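Local coordinates for ethyl acetate hydrolase (Pseudomonas veronii, PDB 5EFZ), which hydrolyses ethyl acetate to ethanol and acetate, a step in the breakdown of short-chain methyl ketones such as 2-butanone, at residues L144-G149 against R170-A175. Sequence-based numbering, arbitrary orientation.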
ATOM      1  N   LEU A 144     -29.196 -22.184   2.609  1.00 18.43           N
ATOM      2  CA  LEU A 144     -28.720 -21.418   1.440  1.00 20.55           C
ATOM      3  C   LEU A 144     -27.935 -22.293   0.445  1.00 23.41           C
ATOM      4  O   LEU A 144     -27.004 -23.011   0.844  1.00 22.57           O
ATOM      5  CB  LEU A 144     -27.847 -20.260   1.901  1.00 20.18           C
ATOM      6  CG  LEU A 144     -28.641 -19.207   2.694  1.00 22.31           C
ATOM      7  CD1 LEU A 144     -27.707 -18.305   3.529  1.00 19.12           C
ATOM      8  CD2 LEU A 144     -29.499 -18.386   1.725  1.00 25.21           C
ATOM      9  N   ALA A 145     -28.306 -22.221  -0.841  1.00 22.13           N
ATOM     10  CA  ALA A 145     -27.537 -22.899  -1.891  1.00 21.43           C
ATOM     11  C   ALA A 145     -26.115 -22.364  -1.964  1.00 19.75           C
ATOM     12  O   ALA A 145     -25.207 -23.109  -2.312  1.00 21.15           O
ATOM     13  CB  ALA A 145     -28.219 -22.764  -3.258  1.00 23.26           C
ATOM     14  N   LEU A 146     -25.919 -21.078  -1.642  1.00 17.81           N
ATOM     15  CA  LEU A 146     -24.607 -20.426  -1.742  1.00 16.11           C
ATOM     16  C   LEU A 146     -24.660 -19.138  -0.944  1.00 18.40           C
ATOM     17  O   LEU A 146     -25.687 -18.457  -0.973  1.00 18.30           O
ATOM     18  CB  LEU A 146     -24.247 -20.114  -3.212  1.00 16.51           C
ATOM     19  CG  LEU A 146     -23.004 -19.240  -3.442  1.00 18.05           C
ATOM     20  CD1 LEU A 146     -21.751 -20.065  -3.008  1.00 16.12           C
ATOM     21  CD2 LEU A 146     -22.899 -18.891  -4.932  1.00 18.29           C
ATOM     22  N   VAL A 147     -23.603 -18.871  -0.172  1.00 15.34           N
ATOM     23  CA  VAL A 147     -23.320 -17.543   0.339  1.00 14.89           C
ATOM     24  C   VAL A 147     -22.072 -17.048  -0.404  1.00 17.14           C
ATOM     25  O   VAL A 147     -21.067 -17.747  -0.469  1.00 17.87           O
ATOM     26  CB  VAL A 147     -23.088 -17.539   1.840  1.00 15.79           C
ATOM     27  CG1 VAL A 147     -22.818 -16.104   2.307  1.00 18.53           C
ATOM     28  CG2 VAL A 147     -24.352 -18.094   2.580  1.00 19.33           C
ATOM     29  N   VAL A 148     -22.153 -15.875  -1.014  1.00 14.16           N
ATOM     30  CA  VAL A 148     -21.009 -15.354  -1.768  1.00 15.42           C
ATOM     31  C   VAL A 148     -20.883 -13.850  -1.566  1.00 16.74           C
ATOM     32  O   VAL A 148     -21.873 -13.111  -1.648  1.00 16.87           O
ATOM     33  CB  VAL A 148     -21.121 -15.692  -3.301  1.00 21.04           C
ATOM     34  CG1 VAL A 148     -22.488 -15.224  -3.897  1.00 19.27           C
ATOM     35  CG2 VAL A 148     -19.896 -15.121  -4.107  1.00 18.08           C
ATOM     36  N   GLY A 149     -19.656 -13.389  -1.315  1.00 14.52           N
ATOM     37  CA  GLY A 149     -19.432 -11.955  -1.205  1.00 14.31           C
ATOM     38  C   GLY A 149     -17.962 -11.653  -1.355  1.00 16.89           C
ATOM     39  O   GLY A 149     -17.131 -12.563  -1.275  1.00 16.35           O
ATOM     40  N   ARG A 170     -22.914 -24.015   0.436  1.00 20.81           N
ATOM     41  CA  ARG A 170     -21.735 -23.652  -0.374  1.00 20.05           C
ATOM     42  C   ARG A 170     -21.350 -22.253   0.010  1.00 21.12           C
ATOM     43  O   ARG A 170     -22.231 -21.461   0.286  1.00 20.03           O
ATOM     44  CB  ARG A 170     -22.034 -23.695  -1.876  1.00 16.67           C
ATOM     45  CG  ARG A 170     -22.514 -25.053  -2.380  1.00 17.95           C
ATOM     46  CD  ARG A 170     -22.932 -24.934  -3.844  1.00 19.29           C
ATOM     47  NE  ARG A 170     -23.511 -26.194  -4.314  1.00 19.93           N
ATOM     48  CZ  ARG A 170     -24.779 -26.554  -4.126  1.00 24.02           C
ATOM     49  NH1 ARG A 170     -25.617 -25.756  -3.462  1.00 22.29           N
ATOM     50  NH2 ARG A 170     -25.200 -27.731  -4.583  1.00 23.30           N
ATOM     51  N   ALA A 171     -20.049 -21.949   0.003  1.00 15.64           N
ATOM     52  CA  ALA A 171     -19.567 -20.629   0.357  1.00 18.81           C
ATOM     53  C   ALA A 171     -18.491 -20.228  -0.640  1.00 18.50           C
ATOM     54  O   ALA A 171     -17.627 -21.033  -1.005  1.00 18.97           O
ATOM     55  CB  ALA A 171     -19.017 -20.606   1.804  1.00 16.81           C
ATOM     56  N   ALA A 172     -18.567 -18.993  -1.102  1.00 16.59           N
ATOM     57  CA  ALA A 172     -17.534 -18.444  -1.961  1.00 16.66           C
ATOM     58  C   ALA A 172     -17.050 -17.136  -1.357  1.00 17.92           C
ATOM     59  O   ALA A 172     -17.778 -16.114  -1.320  1.00 17.17           O
ATOM     60  CB  ALA A 172     -18.044 -18.243  -3.403  1.00 18.24           C
ATOM     61  N   ALA A 173     -15.805 -17.167  -0.887  1.00 15.59           N
ATOM     62  CA  ALA A 173     -15.199 -16.007  -0.222  1.00 15.85           C
ATOM     63  C   ALA A 173     -14.222 -15.346  -1.153  1.00 16.33           C
ATOM     64  O   ALA A 173     -13.107 -15.854  -1.355  1.00 18.75           O
ATOM     65  CB  ALA A 173     -14.510 -16.413   1.067  1.00 17.03           C
ATOM     66  N   ILE A 174     -14.656 -14.246  -1.766  1.00 15.63           N
ATOM     67  CA  ILE A 174     -13.832 -13.539  -2.748  1.00 15.66           C
ATOM     68  C   ILE A 174     -13.081 -12.378  -2.101  1.00 16.97           C
ATOM     69  O   ILE A 174     -13.704 -11.517  -1.468  1.00 18.91           O
ATOM     70  CB  ILE A 174     -14.675 -12.989  -3.885  1.00 17.23           C
ATOM     71  CG1 ILE A 174     -15.571 -14.095  -4.509  1.00 18.72           C
ATOM     72  CG2 ILE A 174     -13.772 -12.369  -4.943  1.00 15.76           C
ATOM     73  CD1 ILE A 174     -16.740 -13.514  -5.304  1.00 18.39           C
ATOM     74  N   ALA A 175     -11.751 -12.379  -2.240  1.00 13.31           N
ATOM     75  CA  ALA A 175     -10.927 -11.267  -1.813  1.00 16.71           C
ATOM     76  C   ALA A 175     -11.230 -10.821  -0.365  1.00 17.49           C
ATOM     77  O   ALA A 175     -11.438  -9.636  -0.086  1.00 16.38           O
ATOM     78  CB  ALA A 175     -11.101 -10.105  -2.801  1.00 15.35           C
TER
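Val147 and Val148 pair in parallel with Ala171 and Ala172 in the central sheet of the alpha/beta-hydrolase fold, where strands 146-150 and 170-174 are adjacent and joined through helix 152-163 as a beta-alpha-beta crossover. The strand axes lie 6° apart, and backbone bonds alternate along them: Val147 N to Arg170 O (3.0 Å), Ala172 N to Val147 O (2.9 Å), a weak bond from Gly149 N to Ala172 O, and Ile174 N to Gly149 O (3.0 Å). Val147, Ala171 and Ala173 face the crossover helix, touching Thr157 and Tyr158. The other face carries Leu146, Val148, Ala172 and Ile174 beneath helix 342-356. There the CG2 methyl of Val148 sits 3.7 Å from Ala172 CB and also touches Ile174 CD1. Leu146 has its CG anti to the backbone N (chi1 171°), which carries CD1 across to within 3.6 Å of Arg170 O and on toward Ala172 CB.

At the start of strand 170-174, Arg170 reaches Ala145, which lies just ahead of strand 146-150. Its extended chain runs alongside Ala145 O, and the turn about CD-NE brings NH1 to that oxygen at 2.9 Å. The bond is nearly straight (164°) and uses a lone pair in the carbonyl plane, with the oxygen also lying in the guanidinium plane. NH2 bonds to Ser358 O, so the guanidinium links the segment before strand 146-150 to the C-terminal tail. A leucine here has no donor for either carbonyl, and the tail would probably be less firmly tied to the sheet.

Gly149 is the first glycine of a GxSxG sequence that, as in other alpha/beta hydrolases, probably forms the nucleophile elbow bearing Ser151, the inferred nucleophile; its O bond to Ile174 N, backed by the weak one from its own N, probably steadies the backbone leading into that turn.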